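Local coordinates for DNA polymerase III subunit delta (Bacillus subtilis, PDB 3ZH9), which probably acts as the wrench that opens the ring-shaped beta dimer so that it can be loaded onto primed DNA for replication, at residues Phe154-Ala159 with Lys164-Glu169; Cys193-Asp198 with Lys208-Arg213; Asn224-Arg229 with Leu334-Arg339; Ala312-Glu317 with Leu327-Phe332. One frame throughout, in Å; residues are numbered along the deposited sequence.

Overall arrangement
The four contacts fall into two pairs. Contacts 1 and 2 have centres 13 Å apart and touch through K164, whose NZ lies 3.0 Å from O of G197; they are linked by the consecutive helices 168-177 and 182-195. Contacts 3 and 4, 16 Å apart, share helix 325-338 within the all-helical C-terminal region, and both segments of contact 4 fall between those of contact 3. Contacts 1 and 2 come earlier in the chain, and centres of the two pairs are 34 to 42 Å apart. The pairs lie in two regions, consistent with separate domains, though contacts 2 and 3 come within about 8 Å at their nearest atoms, and R213 leads toward helix 215-227.

Contact 1 (Phe154-Ala159 with Lys164-Glu169); sequences FTVNLA and KTIGTE
I166 drives its CG2 methyl against the helix that carries V156 and A159, and this is where the contact is tight. CG2 of I166 sits 3.7 Å from CB of A159 and equally far, 3.7 Å, from CA of V156. Turning CG1 anti to the backbone N (chi1 -172°) leaves CG2 of I166 as the branch that faces the helix, close enough also to meet the carbonyl oxygen of T155. V156 returns the contact, its CG2 methyl resting 3.7 Å from O of I166, a backbone atom.

One direct hydrogen bond ties the segments, from N of K164 to O of A159 at 3.1 Å. The donor stands well above the carbonyl plane, 41° out of it, as the chain turns back from the helix end. The looser part is wet. A water links the two backbones, donating to O of V156 at 2.8 Å and accepting from N of I166 at 3.1 Å, so the two strips of main chain are bridged rather than paired. V156 itself is partly exposed.

K164 bends away, its NZ bonded to O of R199 and of G197. T155 and V156 lean on helix 168-177, T155 also on helix 182-195, while T165 and I166 lie beside strand 201-202, the parallel partner of 165-166.

Contact 2 (Cys193-Asp198 with Lys208-Arg213); sequences CTFIGD and KMLVAR. With SO4 (sulfate ion), chain H; SO4 (sulfate ion), chain M.
F195, M209 and L210 make a small aromatic-aliphatic contact at the surface, where the last turn of helix 182-195 meets the last turn of helix 204-210. No hydrogen bond crosses it; the F195 ring does the work. With CG anti to the backbone N (chi1 -177°), the ring reaches out along L210, which slides past it in the opposite direction. L210 uses both methyls: CD1 lies over one face, 4.3 Å from the centroid and 24° off the ring normal, a CH-pi contact displaced toward the rim, while CD2 packs 3.7 Å from CB of F195.

M209 crosses the ring at about a right angle. Its chain bends at chi3 (70°) to bring SD to the far end of the ring, 3.9 Å from CZ of F195, where the sulfur stands oblique to the plane. An alanine in place of L210 would remove both methyls, which would probably leave the F195 face under CD1 without its partner and F195 freer to turn.

Past the helix, R213 grips two sulfates that probably came from the crystallisation liquor. Its backbone N donates almost straight to O2 of the chain H sulfate at 2.6 Å, and its NH2 donates at the guanidinium edge, in a more bent bond, to O2 of the chain M sulfate, also at 2.6 Å; the aliphatic chain of K208 runs alongside the latter. The motif is a Met-aromatic contact with a CH-pi contact beside it, at the C-terminal ends of two helices in the small helical region after the parallel sheet, consistent with an AAA+ lid.

Contact 3 (Asn224-Arg229 with Leu334-Arg339); sequences NKIVNR and LQLLKR
I226 meets L336 and L337 with both its branches, a division set by its first torsion (chi1 -79°): CG1 is anti to the carbonyl carbon and CG2 anti to the backbone N, and each finds a different leucine. L337, likewise with CG anti to its carbonyl carbon (chi1 -74°), starts off to one side and swings its CD2 methyl back toward the isoleucine. The setting is the all-helical C-terminal domain, where the end of helix 215-227, closed by a Schellman motif, packs on the end of helix 325-338.

CG2 of I226 lies 3.8 Å from CB of L336, nearest the root of that side chain, and the two side chains pass at a slant. CG1 of I226 meets CD2 of L337 at 4.1 Å, approaching at about a right angle. The backbones are close, with CA of I226 and CA of L337 6.0 Å apart. No hydrogen bond joins the two segments, so the contact is purely apolar.

S234 of helix 231-243 touches both I226 and L337, so a third helix meets the pair. On another side of its helix N224 bonds through OD1 to NE2 of Q295. At the helix end R229 takes positive phi (64°) as the C' residue: the N of the next residue pairs with O of K225, and N of R229 donates to O of I226 at 3.0 Å.

Contact 4 (Ala312-Glu317 with Leu327-Phe332); sequences AVMDYE and LLLELF
The F332 ring has the methyl end of M314 beside it, CE standing oblique to the ring plane; residues Q310 and L311, a turn earlier on helix 301-319, also touch the phenylalanine. The modelled approach of that methyl to F332 is too close to be trusted in detail. The other flat group, the carboxylate of E317, lays OE1 against a methyl of L328, 3.7 Å from its CD2.

M314 is the central side chain of the contact. It leaves the helix fully stretched, CG anti to the backbone N (chi1 -179°), then bends at chi3 (-58°) so that sulfur and methyl turn among L328, L329 and F332. Its SD lies 4.0 Å from CG of L329, the two side chains crossing at about a right angle, and its CG is 4.3 Å from CB of L328. Nearer the surface, CB of E317 sits 4.0 Å from CD1 of L328.

The helices run nearly antiparallel, 165° between their directions, their axes coming within 10.8 Å, as the two arms of a helical hairpin. M252 of helix 248-269 backs M314, and I255 of that helix touches L329. An alanine at M314 would probably leave L328 and L329 without the thioether chain they pack on and open a gap between the arms.

No hydrogen bond or salt bridge crosses here. The two arms are held by buried apolar surface, with the one charged side chain that touches the other helix, E317, kept to the partly exposed margin.

Contact 1 (Phe154-Ala159 with Lys164-Glu169)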
loop_
_atom_site.group_PDB
_atom_site.type_symbol
_atom_site.label_atom_id
_atom_site.label_comp_id
_atom_site.label_asym_id
_atom_site.label_seq_id
_atom_site.Cartn_x
_atom_site.Cartn_y
_atom_site.Cartn_z
ATOM N N PHE A 154 11.018 3.091 7.868
ATOM C CA PHE A 154 9.631 3.174 8.289
ATOM C C PHE A 154 9.311 2.167 9.399
ATOM O O PHE A 154 8.653 2.504 10.378
ATOM C CB PHE A 154 8.708 2.950 7.102
ATOM C CG PHE A 154 7.292 2.672 7.491
ATOM C CD1 PHE A 154 6.393 3.704 7.651
ATOM C CD2 PHE A 154 6.855 1.365 7.686
ATOM C CE1 PHE A 154 5.079 3.449 8.010
ATOM C CE2 PHE A 154 5.548 1.102 8.039
ATOM C CZ PHE A 154 4.657 2.151 8.202
ATOM N N THR A 155 9.771 0.931 9.223
ATOM C CA THR A 155 9.566 -0.143 10.205
ATOM C C THR A 155 10.234 0.178 11.545
ATOM O O THR A 155 9.648 0.001 12.609
ATOM C CB THR A 155 10.127 -1.474 9.673
ATOM O OG1 THR A 155 9.562 -1.747 8.386
ATOM C CG2 THR A 155 9.801 -2.642 10.613
ATOM N N VAL A 156 11.468 0.666 11.484
ATOM C CA VAL A 156 12.183 1.044 12.688
ATOM C C VAL A 156 11.460 2.154 13.446
ATOM O O VAL A 156 11.309 2.094 14.674
ATOM C CB VAL A 156 13.633 1.452 12.358
ATOM C CG1 VAL A 156 14.289 2.185 13.549
ATOM C CG2 VAL A 156 14.443 0.216 11.962
ATOM N N ASN A 157 10.999 3.161 12.712
ATOM C CA ASN A 157 10.310 4.277 13.334
ATOM C C ASN A 157 8.946 3.855 13.833
ATOM O O ASN A 157 8.451 4.396 14.802
ATOM C CB ASN A 157 10.168 5.444 12.361
ATOM C CG ASN A 157 11.473 6.165 12.137
ATOM O OD1 ASN A 157 12.258 6.349 13.070
ATOM N ND2 ASN A 157 11.721 6.574 10.892
ATOM N N LEU A 158 8.336 2.892 13.155
ATOM C CA LEU A 158 7.018 2.434 13.554
ATOM C C LEU A 158 7.063 1.829 14.965
ATOM O O LEU A 158 6.208 2.128 15.794
ATOM C CB LEU A 158 6.464 1.429 12.544
ATOM C CG LEU A 158 5.053 0.958 12.870
ATOM C CD1 LEU A 158 4.150 2.155 13.014
ATOM C CD2 LEU A 158 4.518 -0.009 11.806
ATOM N N ALA A 159 8.058 0.984 15.228
ATOM C CA ALA A 159 8.247 0.405 16.558
ATOM C C ALA A 159 8.289 1.478 17.652
ATOM O O ALA A 159 7.704 1.315 18.725
ATOM C CB ALA A 159 9.528 -0.477 16.596
ATOM N N LYS A 164 8.535 0.781 21.629
ATOM C CA LYS A 164 9.470 -0.327 21.497
ATOM C C LYS A 164 10.571 0.061 20.529
ATOM O O LYS A 164 10.540 1.146 19.950
ATOM C CB LYS A 164 8.751 -1.580 20.986
ATOM C CG LYS A 164 7.606 -2.030 21.873
ATOM C CD LYS A 164 8.116 -2.313 23.288
ATOM C CE LYS A 164 6.984 -2.732 24.207
ATOM N NZ LYS A 164 7.493 -3.134 25.556
ATOM N N THR A 165 11.536 -0.834 20.341
ATOM C CA THR A 165 12.576 -0.624 19.345
ATOM C C THR A 165 12.794 -1.892 18.529
ATOM O O THR A 165 12.428 -2.991 18.952
ATOM C CB THR A 165 13.899 -0.232 19.992
ATOM O OG1 THR A 165 14.310 -1.277 20.880
ATOM C CG2 THR A 165 13.741 1.067 20.778
ATOM N N ILE A 166 13.362 -1.729 17.341
ATOM C CA ILE A 166 13.721 -2.866 16.508
ATOM C C ILE A 166 14.993 -2.520 15.755
ATOM O O ILE A 166 15.093 -1.445 15.172
ATOM C CB ILE A 166 12.552 -3.286 15.557
ATOM C CG1 ILE A 166 12.878 -4.591 14.826
ATOM C CG2 ILE A 166 12.162 -2.154 14.588
ATOM C CD1 ILE A 166 11.678 -5.207 14.070
ATOM N N GLY A 167 15.980 -3.404 15.817
ATOM C CA GLY A 167 17.254 -3.176 15.153
ATOM C C GLY A 167 17.075 -3.298 13.654
ATOM O O GLY A 167 16.058 -3.823 13.197
ATOM N N THR A 168 18.049 -2.827 12.879
ATOM C CA THR A 168 17.881 -2.820 11.429
ATOM C C THR A 168 17.859 -4.229 10.835
ATOM O O THR A 168 17.130 -4.482 9.890
ATOM C CB THR A 168 18.893 -1.890 10.686
ATOM O OG1 THR A 168 20.018 -2.644 10.225
ATOM C CG2 THR A 168 19.358 -0.771 11.587
ATOM N N GLU A 169 18.624 -5.153 11.402
ATOM C CA GLU A 169 18.607 -6.527 10.902
ATOM C C GLU A 169 17.225 -7.186 11.077
ATOM O O GLU A 169 16.707 -7.802 10.159
ATOM C CB GLU A 169 19.691 -7.362 11.584
ATOM C CG GLU A 169 19.852 -8.763 11.009
ATOM C CD GLU A 169 20.880 -9.602 11.774
ATOM O OE1 GLU A 169 21.328 -9.156 12.854
ATOM O OE2 GLU A 169 21.233 -10.708 11.302
HETATM O O HOH W 1 13.097 1.313 16.689
#

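Contact 2 (Cys193-Asp198 with Lys208-Arg213)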
loop_
_atom_site.group_PDB
_atom_site.type_symbol
_atom_site.label_atom_id
_atom_site.label_comp_id
_atom_site.label_asym_id
_atom_site.label_seq_id
_atom_site.Cartn_x
_atom_site.Cartn_y
_atom_site.Cartn_z
ATOM N N CYS A 193 5.084 -5.981 19.165
ATOM C CA CYS A 193 5.162 -5.126 20.345
ATOM C C CYS A 193 4.419 -5.747 21.515
ATOM O O CYS A 193 4.903 -5.702 22.629
ATOM C CB CYS A 193 4.635 -3.715 20.053
ATOM S SG CYS A 193 5.696 -2.778 18.931
ATOM N N THR A 194 3.256 -6.342 21.245
ATOM C CA THR A 194 2.482 -7.060 22.260
ATOM C C THR A 194 3.229 -8.299 22.722
ATOM O O THR A 194 3.392 -8.533 23.921
ATOM C CB THR A 194 1.100 -7.481 21.723
ATOM O OG1 THR A 194 0.354 -6.312 21.367
ATOM C CG2 THR A 194 0.312 -8.282 22.781
ATOM N N PHE A 195 3.712 -9.074 21.759
ATOM C CA PHE A 195 4.407 -10.342 22.017
ATOM C C PHE A 195 5.562 -10.226 23.008
ATOM O O PHE A 195 5.697 -11.061 23.892
ATOM C CB PHE A 195 4.929 -10.945 20.707
ATOM C CG PHE A 195 5.601 -12.289 20.886
ATOM C CD1 PHE A 195 4.859 -13.406 21.217
ATOM C CD2 PHE A 195 6.968 -12.432 20.729
ATOM C CE1 PHE A 195 5.465 -14.632 21.383
ATOM C CE2 PHE A 195 7.577 -13.668 20.901
ATOM C CZ PHE A 195 6.827 -14.756 21.226
ATOM N N ILE A 196 6.402 -9.201 22.860
ATOM C CA ILE A 196 7.619 -9.138 23.660
ATOM C C ILE A 196 7.352 -8.647 25.090
ATOM O O ILE A 196 8.263 -8.579 25.906
ATOM C CB ILE A 196 8.740 -8.311 22.981
ATOM C CG1 ILE A 196 8.362 -6.832 22.869
ATOM C CG2 ILE A 196 9.059 -8.879 21.578
ATOM C CD1 ILE A 196 9.483 -5.998 22.273
ATOM N N GLY A 197 6.100 -8.309 25.378
ATOM C CA GLY A 197 5.689 -7.976 26.735
ATOM C C GLY A 197 6.439 -6.790 27.319
ATOM O O GLY A 197 6.401 -5.688 26.768
ATOM N N ASP A 198 7.128 -7.029 28.434
ATOM C CA ASP A 198 7.844 -5.987 29.161
ATOM C C ASP A 198 9.111 -5.576 28.445
ATOM O O ASP A 198 9.641 -4.491 28.677
ATOM C CB ASP A 198 8.221 -6.478 30.559
ATOM C CG ASP A 198 7.071 -6.389 31.541
ATOM O OD1 ASP A 198 6.275 -5.429 31.428
ATOM O OD2 ASP A 198 6.967 -7.273 32.427
ATOM N N LYS A 208 11.488 -13.920 13.563
ATOM C CA LYS A 208 11.482 -15.247 12.950
ATOM C C LYS A 208 10.510 -16.192 13.616
ATOM O O LYS A 208 9.915 -17.021 12.946
ATOM C CB LYS A 208 12.873 -15.880 12.992
ATOM C CG LYS A 208 13.928 -15.153 12.146
ATOM C CD LYS A 208 15.280 -15.873 12.275
ATOM C CE LYS A 208 16.204 -15.551 11.103
ATOM N NZ LYS A 208 17.611 -16.038 11.306
ATOM N N MET A 209 10.356 -16.113 14.938
ATOM C CA MET A 209 9.480 -17.091 15.574
ATOM C C MET A 209 8.017 -16.714 15.370
ATOM O O MET A 209 7.168 -17.579 15.172
ATOM C CB MET A 209 9.816 -17.315 17.052
ATOM C CG MET A 209 9.456 -16.189 17.988
ATOM S SD MET A 209 9.903 -16.594 19.722
ATOM C CE MET A 209 11.687 -16.543 19.615
ATOM N N LEU A 210 7.729 -15.422 15.376
ATOM C CA LEU A 210 6.329 -15.014 15.375
ATOM C C LEU A 210 5.752 -14.780 13.973
ATOM O O LEU A 210 4.581 -15.056 13.740
ATOM C CB LEU A 210 6.126 -13.780 16.255
ATOM C CG LEU A 210 4.660 -13.435 16.563
ATOM C CD1 LEU A 210 4.011 -14.474 17.508
ATOM C CD2 LEU A 210 4.563 -12.037 17.154
ATOM N N VAL A 211 6.576 -14.308 13.037
ATOM C CA VAL A 211 6.059 -13.768 11.771
ATOM C C VAL A 211 6.216 -14.767 10.645
ATOM O O VAL A 211 7.343 -15.138 10.292
ATOM C CB VAL A 211 6.773 -12.468 11.359
ATOM C CG1 VAL A 211 6.261 -11.961 10.002
ATOM C CG2 VAL A 211 6.618 -11.386 12.415
ATOM N N ALA A 212 5.090 -15.219 10.090
ATOM C CA ALA A 212 5.128 -16.221 9.027
ATOM C C ALA A 212 5.453 -15.585 7.671
ATOM O O ALA A 212 4.905 -14.541 7.310
ATOM C CB ALA A 212 3.804 -16.981 8.946
ATOM N N ARG A 213 6.337 -16.228 6.920
ATOM C CA ARG A 213 6.629 -15.802 5.555
ATOM C C ARG A 213 5.336 -15.819 4.760
ATOM O O ARG A 213 4.630 -16.824 4.737
ATOM C CB ARG A 213 7.656 -16.736 4.941
ATOM C CG ARG A 213 8.338 -16.187 3.707
ATOM C CD ARG A 213 9.450 -17.131 3.241
ATOM N NE ARG A 213 10.561 -17.133 4.192
ATOM C CZ ARG A 213 11.731 -16.528 3.992
ATOM N NH1 ARG A 213 11.975 -15.877 2.856
ATOM N NH2 ARG A 213 12.668 -16.584 4.927
HETATM S S SO4 H . 7.507 -19.419 8.430
HETATM O O1 SO4 H . 8.073 -19.432 9.787
HETATM O O2 SO4 H . 7.896 -18.171 7.783
HETATM O O3 SO4 H . 6.046 -19.498 8.472
HETATM O O4 SO4 H . 8.049 -20.563 7.690
HETATM S S SO4 M . 12.793 -17.526 8.786
HETATM O O1 SO4 M . 12.146 -16.293 9.272
HETATM O O2 SO4 M . 13.227 -17.350 7.399
HETATM O O3 SO4 M . 11.860 -18.654 8.844
HETATM O O4 SO4 M . 13.946 -17.843 9.630
#

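Contact 3 (Asn224-Arg229 with Leu334-Arg339)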
loop_
_atom_site.group_PDB
_atom_site.type_symbol
_atom_site.label_atom_id
_atom_site.label_comp_id
_atom_site.label_asym_id
_atom_site.label_seq_id
_atom_site.Cartn_x
_atom_site.Cartn_y
_atom_site.Cartn_z
ATOM N N ASN A 224 12.467 -17.729 -7.650
ATOM C CA ASN A 224 13.924 -17.562 -7.602
ATOM C C ASN A 224 14.650 -18.895 -7.631
ATOM O O ASN A 224 15.574 -19.097 -8.416
ATOM C CB ASN A 224 14.359 -16.796 -6.362
ATOM C CG ASN A 224 14.408 -15.314 -6.595
ATOM O OD1 ASN A 224 14.438 -14.853 -7.739
ATOM N ND2 ASN A 224 14.409 -14.553 -5.513
ATOM N N LYS A 225 14.224 -19.803 -6.763
ATOM C CA LYS A 225 14.861 -21.103 -6.646
ATOM C C LYS A 225 14.792 -21.865 -7.953
ATOM O O LYS A 225 15.757 -22.519 -8.345
ATOM C CB LYS A 225 14.218 -21.902 -5.522
ATOM C CG LYS A 225 14.429 -21.269 -4.170
ATOM C CD LYS A 225 15.914 -21.016 -3.925
ATOM C CE LYS A 225 16.128 -20.066 -2.748
ATOM N NZ LYS A 225 17.576 -19.779 -2.511
ATOM N N ILE A 226 13.659 -21.767 -8.639
ATOM C CA ILE A 226 13.489 -22.488 -9.888
ATOM C C ILE A 226 14.395 -21.959 -10.993
ATOM O O ILE A 226 15.143 -22.722 -11.606
ATOM C CB ILE A 226 12.032 -22.478 -10.369
ATOM C CG1 ILE A 226 11.216 -23.511 -9.587
ATOM C CG2 ILE A 226 11.972 -22.793 -11.856
ATOM C CD1 ILE A 226 9.715 -23.384 -9.789
ATOM N N VAL A 227 14.330 -20.657 -11.244
ATOM C CA VAL A 227 15.167 -20.047 -12.275
ATOM C C VAL A 227 16.665 -20.184 -11.964
ATOM O O VAL A 227 17.494 -20.069 -12.859
ATOM C CB VAL A 227 14.800 -18.559 -12.537
ATOM C CG1 VAL A 227 15.387 -17.653 -11.467
ATOM C CG2 VAL A 227 15.295 -18.133 -13.913
ATOM N N ASN A 228 16.998 -20.455 -10.704
ATOM C CA ASN A 228 18.388 -20.649 -10.285
ATOM C C ASN A 228 18.834 -22.114 -10.195
ATOM O O ASN A 228 19.904 -22.411 -9.655
ATOM C CB ASN A 228 18.648 -19.943 -8.952
ATOM C CG ASN A 228 18.669 -18.429 -9.087
ATOM O OD1 ASN A 228 19.229 -17.883 -10.042
ATOM N ND2 ASN A 228 18.059 -17.744 -8.129
ATOM N N ARG A 229 18.013 -23.021 -10.722
ATOM C CA ARG A 229 18.353 -24.446 -10.790
ATOM C C ARG A 229 18.525 -25.125 -9.424
ATOM O O ARG A 229 19.079 -26.222 -9.342
ATOM C CB ARG A 229 19.603 -24.664 -11.652
ATOM N N LEU A 334 8.105 -29.225 -12.547
ATOM C CA LEU A 334 9.157 -30.112 -13.038
ATOM C C LEU A 334 9.634 -29.696 -14.437
ATOM O O LEU A 334 10.834 -29.584 -14.675
ATOM C CB LEU A 334 8.708 -31.581 -13.012
ATOM C CG LEU A 334 8.542 -32.169 -11.605
ATOM C CD1 LEU A 334 8.069 -33.612 -11.658
ATOM C CD2 LEU A 334 9.836 -32.050 -10.795
ATOM N N GLN A 335 8.700 -29.459 -15.355
ATOM C CA GLN A 335 9.056 -28.881 -16.653
ATOM C C GLN A 335 9.988 -27.672 -16.475
ATOM O O GLN A 335 11.064 -27.624 -17.067
ATOM C CB GLN A 335 7.805 -28.477 -17.436
ATOM N N LEU A 336 9.586 -26.713 -15.643
ATOM C CA LEU A 336 10.398 -25.516 -15.397
ATOM C C LEU A 336 11.804 -25.838 -14.911
ATOM O O LEU A 336 12.750 -25.100 -15.193
ATOM C CB LEU A 336 9.737 -24.594 -14.367
ATOM C CG LEU A 336 8.462 -23.849 -14.749
ATOM C CD1 LEU A 336 8.262 -22.653 -13.821
ATOM C CD2 LEU A 336 8.532 -23.400 -16.193
ATOM N N LEU A 337 11.937 -26.924 -14.157
ATOM C CA LEU A 337 13.217 -27.270 -13.542
ATOM C C LEU A 337 14.189 -27.940 -14.516
ATOM O O LEU A 337 15.406 -27.749 -14.419
ATOM C CB LEU A 337 12.992 -28.148 -12.315
ATOM C CG LEU A 337 12.444 -27.417 -11.093
ATOM C CD1 LEU A 337 11.602 -28.370 -10.249
ATOM C CD2 LEU A 337 13.588 -26.794 -10.273
ATOM N N LYS A 338 13.651 -28.728 -15.444
ATOM C CA LYS A 338 14.453 -29.317 -16.511
ATOM C C LYS A 338 14.803 -28.229 -17.520
ATOM O O LYS A 338 15.961 -28.079 -17.911
ATOM C CB LYS A 338 13.688 -30.447 -17.203
ATOM N N ARG A 339 13.791 -27.465 -17.919
ATOM C CA ARG A 339 13.944 -26.388 -18.894
ATOM C C ARG A 339 14.648 -25.160 -18.307
ATOM O O ARG A 339 15.641 -25.277 -17.583
ATOM C CB ARG A 339 12.575 -25.991 -19.454
#

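Contact 4 (Ala312-Glu317 with Leu327-Phe332)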
loop_
_atom_site.group_PDB
_atom_site.type_symbol
_atom_site.label_atom_id
_atom_site.label_comp_id
_atom_site.label_asym_id
_atom_site.label_seq_id
_atom_site.Cartn_x
_atom_site.Cartn_y
_atom_site.Cartn_z
ATOM N N ALA A 312 -2.120 -20.575 -18.196
ATOM C CA ALA A 312 -3.518 -20.369 -18.588
ATOM C C ALA A 312 -4.160 -21.710 -18.902
ATOM O O ALA A 312 -5.312 -21.961 -18.548
ATOM C CB ALA A 312 -3.625 -19.435 -19.801
ATOM N N VAL A 313 -3.408 -22.575 -19.573
ATOM C CA VAL A 313 -3.893 -23.916 -19.851
ATOM C C VAL A 313 -4.163 -24.647 -18.542
ATOM O O VAL A 313 -5.205 -25.280 -18.387
ATOM C CB VAL A 313 -2.919 -24.739 -20.729
ATOM C CG1 VAL A 313 -3.407 -26.192 -20.827
ATOM C CG2 VAL A 313 -2.809 -24.133 -22.129
ATOM N N MET A 314 -3.238 -24.548 -17.591
ATOM C CA MET A 314 -3.416 -25.241 -16.315
ATOM C C MET A 314 -4.644 -24.724 -15.581
ATOM O O MET A 314 -5.380 -25.490 -14.949
ATOM C CB MET A 314 -2.183 -25.079 -15.434
ATOM C CG MET A 314 -2.310 -25.795 -14.096
ATOM S SD MET A 314 -0.883 -25.436 -13.056
ATOM C CE MET A 314 0.421 -26.034 -14.124
ATOM N N ASP A 315 -4.859 -23.417 -15.652
ATOM C CA ASP A 315 -6.020 -22.818 -15.012
ATOM C C ASP A 315 -7.297 -23.448 -15.557
ATOM O O ASP A 315 -8.227 -23.735 -14.814
ATOM C CB ASP A 315 -6.039 -21.301 -15.225
ATOM C CG ASP A 315 -7.264 -20.651 -14.624
ATOM O OD1 ASP A 315 -7.301 -20.476 -13.388
ATOM O OD2 ASP A 315 -8.197 -20.322 -15.385
ATOM N N TYR A 316 -7.332 -23.665 -16.864
ATOM C CA TYR A 316 -8.499 -24.247 -17.504
ATOM C C TYR A 316 -8.645 -25.729 -17.165
ATOM O O TYR A 316 -9.748 -26.212 -16.911
ATOM C CB TYR A 316 -8.420 -24.052 -19.016
ATOM C CG TYR A 316 -9.482 -24.809 -19.779
ATOM C CD1 TYR A 316 -10.786 -24.340 -19.837
ATOM C CD2 TYR A 316 -9.179 -25.993 -20.441
ATOM C CE1 TYR A 316 -11.763 -25.026 -20.530
ATOM C CE2 TYR A 316 -10.148 -26.690 -21.135
ATOM C CZ TYR A 316 -11.439 -26.202 -21.178
ATOM O OH TYR A 316 -12.413 -26.890 -21.872
ATOM N N GLU A 317 -7.530 -26.451 -17.160
ATOM C CA GLU A 317 -7.549 -27.877 -16.866
ATOM C C GLU A 317 -7.897 -28.150 -15.401
ATOM O O GLU A 317 -8.385 -29.230 -15.053
ATOM C CB GLU A 317 -6.211 -28.517 -17.242
ATOM C CG GLU A 317 -6.025 -28.703 -18.740
ATOM C CD GLU A 317 -4.634 -29.188 -19.108
ATOM O OE1 GLU A 317 -3.702 -29.002 -18.294
ATOM O OE2 GLU A 317 -4.472 -29.750 -20.216
ATOM N N LEU A 327 -1.011 -32.722 -9.188
ATOM C CA LEU A 327 -0.193 -33.363 -10.208
ATOM C C LEU A 327 0.073 -32.413 -11.370
ATOM O O LEU A 327 1.202 -32.316 -11.852
ATOM C CB LEU A 327 -0.861 -34.641 -10.727
ATOM C CG LEU A 327 -0.123 -35.251 -11.920
ATOM C CD1 LEU A 327 1.226 -35.799 -11.474
ATOM C CD2 LEU A 327 -0.958 -36.320 -12.623
ATOM N N LEU A 328 -0.971 -31.728 -11.829
ATOM C CA LEU A 328 -0.812 -30.696 -12.850
ATOM C C LEU A 328 0.290 -29.721 -12.442
ATOM O O LEU A 328 1.164 -29.388 -13.242
ATOM C CB LEU A 328 -2.128 -29.943 -13.077
ATOM C CG LEU A 328 -3.224 -30.674 -13.865
ATOM C CD1 LEU A 328 -4.509 -29.859 -13.893
ATOM C CD2 LEU A 328 -2.767 -31.000 -15.284
ATOM N N LEU A 329 0.257 -29.288 -11.185
ATOM C CA LEU A 329 1.229 -28.318 -10.695
ATOM C C LEU A 329 2.622 -28.927 -10.599
ATOM O O LEU A 329 3.611 -28.280 -10.934
ATOM C CB LEU A 329 0.798 -27.750 -9.341
ATOM C CG LEU A 329 0.306 -26.297 -9.290
ATOM C CD1 LEU A 329 -0.258 -25.987 -7.915
ATOM C CD2 LEU A 329 1.403 -25.295 -9.651
ATOM N N GLU A 330 2.693 -30.173 -10.136
ATOM C CA GLU A 330 3.964 -30.885 -10.049
ATOM C C GLU A 330 4.639 -30.958 -11.417
ATOM O O GLU A 330 5.818 -30.649 -11.545
ATOM C CB GLU A 330 3.758 -32.306 -9.499
ATOM C CG GLU A 330 3.678 -32.405 -7.977
ATOM C CD GLU A 330 3.313 -33.811 -7.501
ATOM O OE1 GLU A 330 3.017 -34.673 -8.360
ATOM O OE2 GLU A 330 3.316 -34.045 -6.270
ATOM N N LEU A 331 3.886 -31.390 -12.428
ATOM C CA LEU A 331 4.391 -31.478 -13.800
ATOM C C LEU A 331 4.921 -30.136 -14.307
ATOM O O LEU A 331 6.048 -30.054 -14.801
ATOM C CB LEU A 331 3.299 -32.005 -14.736
ATOM C CG LEU A 331 2.855 -33.439 -14.452
ATOM C CD1 LEU A 331 1.603 -33.794 -15.243
ATOM C CD2 LEU A 331 3.986 -34.425 -14.734
ATOM N N PHE A 332 4.108 -29.090 -14.173
ATOM C CA PHE A 332 4.519 -27.730 -14.530
ATOM C C PHE A 332 5.859 -27.338 -13.898
ATOM O O PHE A 332 6.792 -26.909 -14.588
ATOM C CB PHE A 332 3.441 -26.726 -14.117
ATOM C CG PHE A 332 3.871 -25.281 -14.254
ATOM C CD1 PHE A 332 3.961 -24.681 -15.509
ATOM C CD2 PHE A 332 4.190 -24.528 -13.130
ATOM C CE1 PHE A 332 4.373 -23.356 -15.636
ATOM C CE2 PHE A 332 4.596 -23.196 -13.248
ATOM C CZ PHE A 332 4.685 -22.610 -14.502
#